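Local coordinates for protein endonuclease and methylase LlaGI (Lactococcus lactis, PDB 5FFJ) that probably recognises a specific DNA sequence, methylates it, and uses a helicase-like ATPase in restriction of foreign DNA as a Type ISP restriction-modification enzyme, at residues 1333-1347 with 1382-1394. Residues are numbered along the deposited sequence; the frame is centred on the assembly and turned at random.
Sequences PERAYEYVVNGRPAI and LLSVITVSMRTLE. With nucleotides of chain C.
Tyr1339 presents one ring face to Thr1392 of helix 1377-1398 and an edge to Ser1389. CB of Thr1392 makes a CH-pi contact, 4.2 Å from the centroid of the Tyr1339 ring and 13° off its normal. CG of Tyr1339 stands anti to the backbone N (chi1 176°), which carries the ring to the helix side, where OG of Ser1389 lies in the ring plane. Cutting the tyrosine back to an alanine would probably strip Thr1392 CB and CG2 of their aromatic partner and open a gap beside Ser1389 OG. Small residues, Ala1336 and Ser1389, suit the close approach of the backbones, CA of Ala1336 lying 5.1 Å from CA of Met1390.

Most of the remaining packing is apolar. Ile1347 is a knob in a hole formed by Leu1382, Val1385, Ile1386 and Ser1389, its CD1 3.6 Å from CG1 of Ile1386, while the short side chain of Ala1346 fits against CG1 of Val1385. Met1390, bent at chi2 and chi3, curls its thioether over the loop, SD lying 3.6 Å from CB of Ala1336 and its methyl against the aliphatic part of Arg1335. Leu1393 packs against Tyr1339 CB, its CD1 over one face of the Arg1335 guanidinium, offset toward the rim.

Among polar groups, Arg1335 forms a long salt bridge with Glu1338, and OG1 of Thr1392 is hydrogen-bonded to His1284 of helix 1270-1285. At the end of the type II' turn, Arg1344 NH2 donates to DT14 OP1 of chain C (158°), and Asp1352 pairs with NH1. Mainly apolar cohesion thus holds the helix against the segments flanking a specificity-domain hairpin, whose Arg1344 meets a DNA phosphate, a contact that by itself reads no base.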
loop_
_atom_site.group_PDB
_atom_site.type_symbol
_atom_site.label_atom_id
_atom_site.label_comp_id
_atom_site.label_asym_id
_atom_site.label_seq_id
_atom_site.Cartn_x
_atom_site.Cartn_y
_atom_site.Cartn_z
ATOM N N PRO A 1333 8.674 41.592 0.591
ATOM C CA PRO A 1333 10.024 41.441 1.153
ATOM C C PRO A 1333 10.376 39.978 1.403
ATOM O O PRO A 1333 9.618 39.264 2.061
ATOM C CB PRO A 1333 9.956 42.222 2.473
ATOM C CG PRO A 1333 8.804 43.150 2.320
ATOM C CD PRO A 1333 7.817 42.433 1.443
ATOM N N GLU A 1334 11.514 39.540 0.880
ATOM C CA GLU A 1334 11.893 38.137 0.956
ATOM C C GLU A 1334 12.227 37.703 2.382
ATOM O O GLU A 1334 12.209 36.510 2.688
ATOM C CB GLU A 1334 13.085 37.863 0.035
ATOM C CG GLU A 1334 12.769 38.033 -1.445
ATOM C CD GLU A 1334 13.988 37.864 -2.332
ATOM O OE1 GLU A 1334 13.829 37.878 -3.571
ATOM O OE2 GLU A 1334 15.104 37.715 -1.791
ATOM N N ARG A 1335 12.524 38.660 3.257
ATOM C CA ARG A 1335 12.902 38.323 4.627
ATOM C C ARG A 1335 11.683 37.966 5.474
ATOM O O ARG A 1335 11.817 37.388 6.552
ATOM C CB ARG A 1335 13.677 39.475 5.280
ATOM C CG ARG A 1335 12.817 40.603 5.852
ATOM C CD ARG A 1335 13.599 41.473 6.826
ATOM N NE ARG A 1335 14.131 40.699 7.947
ATOM C CZ ARG A 1335 14.201 41.127 9.206
ATOM N NH1 ARG A 1335 13.771 42.339 9.539
ATOM N NH2 ARG A 1335 14.704 40.334 10.142
ATOM N N ALA A 1336 10.496 38.325 4.992
ATOM C CA ALA A 1336 9.261 38.033 5.711
ATOM C C ALA A 1336 9.071 36.527 5.879
ATOM O O ALA A 1336 8.355 36.074 6.773
ATOM C CB ALA A 1336 8.070 38.636 4.986
ATOM N N TYR A 1337 9.721 35.756 5.014
ATOM C CA TYR A 1337 9.624 34.303 5.053
ATOM C C TYR A 1337 10.538 33.707 6.121
ATOM O O TYR A 1337 10.580 32.488 6.304
ATOM C CB TYR A 1337 9.963 33.720 3.682
ATOM C CG TYR A 1337 8.991 34.127 2.597
ATOM C CD1 TYR A 1337 9.043 35.392 2.026
ATOM C CD2 TYR A 1337 8.023 33.243 2.141
ATOM C CE1 TYR A 1337 8.153 35.766 1.037
ATOM C CE2 TYR A 1337 7.134 33.607 1.151
ATOM C CZ TYR A 1337 7.203 34.867 0.600
ATOM O OH TYR A 1337 6.318 35.231 -0.389
ATOM N N GLU A 1338 11.268 34.567 6.824
ATOM C CA GLU A 1338 12.127 34.120 7.915
ATOM C C GLU A 1338 11.302 33.828 9.165
ATOM O O GLU A 1338 11.688 32.998 9.986
ATOM C CB GLU A 1338 13.203 35.164 8.226
ATOM C CG GLU A 1338 14.215 35.358 7.107
ATOM C CD GLU A 1338 15.273 36.393 7.441
ATOM O OE1 GLU A 1338 15.285 36.887 8.589
ATOM O OE2 GLU A 1338 16.097 36.711 6.557
ATOM N N TYR A 1339 10.170 34.512 9.309
ATOM C CA TYR A 1339 9.271 34.241 10.427
ATOM C C TYR A 1339 8.588 32.900 10.221
ATOM O O TYR A 1339 7.760 32.747 9.323
ATOM C CB TYR A 1339 8.222 35.340 10.589
ATOM C CG TYR A 1339 7.218 35.030 11.679
ATOM C CD1 TYR A 1339 7.640 34.728 12.968
ATOM C CD2 TYR A 1339 5.853 35.031 11.422
ATOM C CE1 TYR A 1339 6.735 34.436 13.969
ATOM C CE2 TYR A 1339 4.936 34.741 12.422
ATOM C CZ TYR A 1339 5.386 34.445 13.693
ATOM O OH TYR A 1339 4.489 34.156 14.697
ATOM N N VAL A 1340 8.938 31.940 11.071
ATOM C CA VAL A 1340 8.522 30.556 10.898
ATOM C C VAL A 1340 7.797 30.019 12.127
ATOM O O VAL A 1340 8.241 30.209 13.262
ATOM C CB VAL A 1340 9.746 29.666 10.588
ATOM C CG1 VAL A 1340 9.463 28.198 10.888
ATOM C CG2 VAL A 1340 10.168 29.845 9.136
ATOM N N VAL A 1341 6.678 29.344 11.879
ATOM C CA VAL A 1341 5.960 28.604 12.908
ATOM C C VAL A 1341 5.949 27.142 12.467
ATOM O O VAL A 1341 5.570 26.827 11.337
ATOM C CB VAL A 1341 4.524 29.144 13.132
ATOM C CG1 VAL A 1341 3.795 29.341 11.810
ATOM C CG2 VAL A 1341 3.736 28.220 14.055
ATOM N N ASN A 1342 6.371 26.264 13.373
ATOM C CA ASN A 1342 6.785 24.911 13.024
ATOM C C ASN A 1342 8.043 25.046 12.160
ATOM O O ASN A 1342 9.001 25.698 12.583
ATOM C CB ASN A 1342 5.655 24.141 12.325
ATOM C CG ASN A 1342 5.789 22.633 12.478
ATOM O OD1 ASN A 1342 6.550 22.148 13.316
ATOM N ND2 ASN A 1342 5.038 21.884 11.675
ATOM N N GLY A 1343 8.052 24.459 10.965
ATOM C CA GLY A 1343 9.168 24.624 10.045
ATOM C C GLY A 1343 8.795 25.449 8.822
ATOM O O GLY A 1343 9.586 25.579 7.886
ATOM N N ARG A 1344 7.593 26.019 8.837
ATOM C CA ARG A 1344 7.035 26.696 7.666
ATOM C C ARG A 1344 6.798 28.186 7.918
ATOM O O ARG A 1344 6.320 28.560 8.990
ATOM C CB ARG A 1344 5.718 26.027 7.265
ATOM C CG ARG A 1344 5.141 26.508 5.946
ATOM C CD ARG A 1344 3.871 25.752 5.594
ATOM N NE ARG A 1344 4.094 24.310 5.528
ATOM C CZ ARG A 1344 3.130 23.409 5.367
ATOM N NH1 ARG A 1344 1.868 23.793 5.258
ATOM N NH2 ARG A 1344 3.428 22.117 5.319
ATOM N N PRO A 1345 7.135 29.046 6.935
ATOM C CA PRO A 1345 6.829 30.474 7.100
ATOM C C PRO A 1345 5.331 30.743 7.249
ATOM O O PRO A 1345 4.515 29.994 6.711
ATOM C CB PRO A 1345 7.377 31.107 5.812
ATOM C CG PRO A 1345 8.408 30.155 5.326
ATOM C CD PRO A 1345 7.901 28.794 5.698
ATOM N N ALA A 1346 4.988 31.804 7.976
ATOM C CA ALA A 1346 3.593 32.173 8.218
ATOM C C ALA A 1346 2.862 32.416 6.906
ATOM O O ALA A 1346 1.708 32.020 6.744
ATOM C CB ALA A 1346 3.521 33.416 9.106
ATOM N N ILE A 1347 3.542 33.067 5.971
ATOM C CA ILE A 1347 2.956 33.364 4.672
ATOM C C ILE A 1347 2.625 32.075 3.924
ATOM O O ILE A 1347 1.590 31.979 3.263
ATOM C CB ILE A 1347 3.904 34.238 3.826
ATOM C CG1 ILE A 1347 4.081 35.604 4.494
ATOM C CG2 ILE A 1347 3.357 34.421 2.414
ATOM C CD1 ILE A 1347 5.230 36.418 3.953
ATOM N N LEU A 1382 -3.769 37.444 3.921
ATOM C CA LEU A 1382 -2.443 37.221 3.354
ATOM C C LEU A 1382 -1.565 38.451 3.527
ATOM O O LEU A 1382 -0.471 38.373 4.087
ATOM C CB LEU A 1382 -2.543 36.859 1.871
ATOM C CG LEU A 1382 -1.228 36.905 1.087
ATOM C CD1 LEU A 1382 -0.269 35.833 1.578
ATOM C CD2 LEU A 1382 -1.486 36.763 -0.399
ATOM N N LEU A 1383 -2.054 39.583 3.035
ATOM C CA LEU A 1383 -1.315 40.835 3.103
ATOM C C LEU A 1383 -0.917 41.158 4.539
ATOM O O LEU A 1383 0.221 41.545 4.799
ATOM C CB LEU A 1383 -2.150 41.979 2.519
ATOM C CG LEU A 1383 -2.454 41.909 1.019
ATOM C CD1 LEU A 1383 -3.346 43.072 0.600
ATOM C CD2 LEU A 1383 -1.178 41.901 0.195
ATOM N N SER A 1384 -1.854 40.983 5.465
ATOM C CA SER A 1384 -1.606 41.281 6.873
ATOM C C SER A 1384 -0.518 40.382 7.444
ATOM O O SER A 1384 0.378 40.853 8.143
ATOM C CB SER A 1384 -2.891 41.125 7.690
ATOM O OG SER A 1384 -3.871 42.070 7.294
ATOM N N VAL A 1385 -0.601 39.091 7.136
ATOM C CA VAL A 1385 0.351 38.111 7.652
ATOM C C VAL A 1385 1.784 38.433 7.222
ATOM O O VAL A 1385 2.729 38.169 7.968
ATOM C CB VAL A 1385 -0.033 36.682 7.199
ATOM C CG1 VAL A 1385 1.130 35.711 7.368
ATOM C CG2 VAL A 1385 -1.236 36.191 7.989
ATOM N N ILE A 1386 1.947 39.001 6.028
ATOM C CA ILE A 1386 3.268 39.426 5.571
ATOM C C ILE A 1386 3.852 40.467 6.518
ATOM O O ILE A 1386 5.037 40.428 6.839
ATOM C CB ILE A 1386 3.233 40.022 4.146
ATOM C CG1 ILE A 1386 2.764 38.975 3.135
ATOM C CG2 ILE A 1386 4.620 40.546 3.754
ATOM C CD1 ILE A 1386 2.666 39.480 1.707
ATOM N N THR A 1387 3.019 41.405 6.953
ATOM C CA THR A 1387 3.485 42.503 7.794
ATOM C C THR A 1387 3.550 42.050 9.246
ATOM O O THR A 1387 4.331 42.583 10.033
ATOM C CB THR A 1387 2.577 43.736 7.671
ATOM O OG1 THR A 1387 1.440 43.588 8.529
ATOM C CG2 THR A 1387 2.120 43.914 6.222
ATOM N N VAL A 1388 2.723 41.070 9.598
ATOM C CA VAL A 1388 2.855 40.394 10.882
ATOM C C VAL A 1388 4.224 39.732 10.951
ATOM O O VAL A 1388 4.916 39.817 11.964
ATOM C CB VAL A 1388 1.752 39.337 11.094
ATOM C CG1 VAL A 1388 2.094 38.419 12.271
ATOM C CG2 VAL A 1388 0.407 40.007 11.320
ATOM N N SER A 1389 4.601 39.066 9.864
ATOM C CA SER A 1389 5.916 38.444 9.752
ATOM C C SER A 1389 7.042 39.466 9.907
ATOM O O SER A 1389 7.957 39.276 10.708
ATOM C CB SER A 1389 6.047 37.724 8.410
ATOM O OG SER A 1389 5.459 36.437 8.454
ATOM N N MET A 1390 6.972 40.546 9.133
ATOM C CA MET A 1390 7.991 41.589 9.185
ATOM C C MET A 1390 8.052 42.222 10.567
ATOM O O MET A 1390 9.134 42.464 11.105
ATOM C CB MET A 1390 7.713 42.668 8.137
ATOM C CG MET A 1390 7.854 42.192 6.704
ATOM S SD MET A 1390 9.537 41.713 6.278
ATOM C CE MET A 1390 10.390 43.284 6.404
ATOM N N ARG A 1391 6.883 42.487 11.140
ATOM C CA ARG A 1391 6.805 43.141 12.440
ATOM C C ARG A 1391 7.320 42.241 13.560
ATOM O O ARG A 1391 7.976 42.716 14.486
ATOM C CB ARG A 1391 5.365 43.571 12.734
ATOM C CG ARG A 1391 5.167 44.237 14.091
ATOM C CD ARG A 1391 6.035 45.477 14.242
ATOM N NE ARG A 1391 5.859 46.117 15.542
ATOM C CZ ARG A 1391 6.669 47.049 16.032
ATOM N NH1 ARG A 1391 6.431 47.575 17.225
ATOM N NH2 ARG A 1391 7.722 47.454 15.334
ATOM N N THR A 1392 7.026 40.946 13.473
ATOM C CA THR A 1392 7.422 40.002 14.513
ATOM C C THR A 1392 8.941 39.927 14.625
ATOM O O THR A 1392 9.495 39.950 15.724
ATOM C CB THR A 1392 6.864 38.593 14.237
ATOM O OG1 THR A 1392 5.440 38.656 14.105
ATOM C CG2 THR A 1392 7.209 37.639 15.368
ATOM N N LEU A 1393 9.605 39.844 13.479
ATOM C CA LEU A 1393 11.058 39.742 13.441
ATOM C C LEU A 1393 11.697 40.988 14.043
ATOM O O LEU A 1393 12.679 40.894 14.780
ATOM C CB LEU A 1393 11.540 39.533 12.006
ATOM C CG LEU A 1393 10.980 38.286 11.316
ATOM C CD1 LEU A 1393 10.935 38.486 9.812
ATOM C CD2 LEU A 1393 11.811 37.065 11.669
ATOM N N GLU A 1394 11.135 42.153 13.727
ATOM C CA GLU A 1394 11.599 43.405 14.314
ATOM C C GLU A 1394 11.520 43.313 15.832
ATOM O O GLU A 1394 12.486 43.611 16.533
ATOM C CB GLU A 1394 10.771 44.591 13.807
ATOM C CG GLU A 1394 11.052 44.977 12.362
ATOM C CD GLU A 1394 10.171 46.116 11.877
ATOM O OE1 GLU A 1394 9.276 46.541 12.635
ATOM O OE2 GLU A 1394 10.376 46.585 10.736
ATOM P P DT C 14 2.403 18.689 5.873
ATOM O OP1 DT C 14 1.947 19.846 5.064
ATOM O OP2 DT C 14 3.038 18.921 7.190
ATOM O "O5'" DT C 14 1.170 17.691 6.068
ATOM C "C5'" DT C 14 0.461 17.223 4.922
ATOM C "C4'" DT C 14 -0.781 16.450 5.324
ATOM O "O4'" DT C 14 -0.413 15.090 5.710
ATOM C "C3'" DT C 14 -1.543 17.028 6.519
ATOM O "O3'" DT C 14 -2.953 16.958 6.288
ATOM C "C2'" DT C 14 -1.090 16.129 7.664
ATOM C "C1'" DT C 14 -1.007 14.792 6.955
ATOM N N1 DT C 14 -0.189 13.728 7.646
ATOM C C2 DT C 14 -0.666 12.435 7.683
ATOM O O2 DT C 14 -1.730 12.102 7.197
ATOM N N3 DT C 14 0.150 11.537 8.317
ATOM C C4 DT C 14 1.374 11.791 8.904
ATOM O O4 DT C 14 2.031 10.912 9.452
ATOM C C5 DT C 14 1.823 13.164 8.829
ATOM C C7 DT C 14 3.141 13.563 9.434
ATOM C C6 DT C 14 1.031 14.057 8.207
#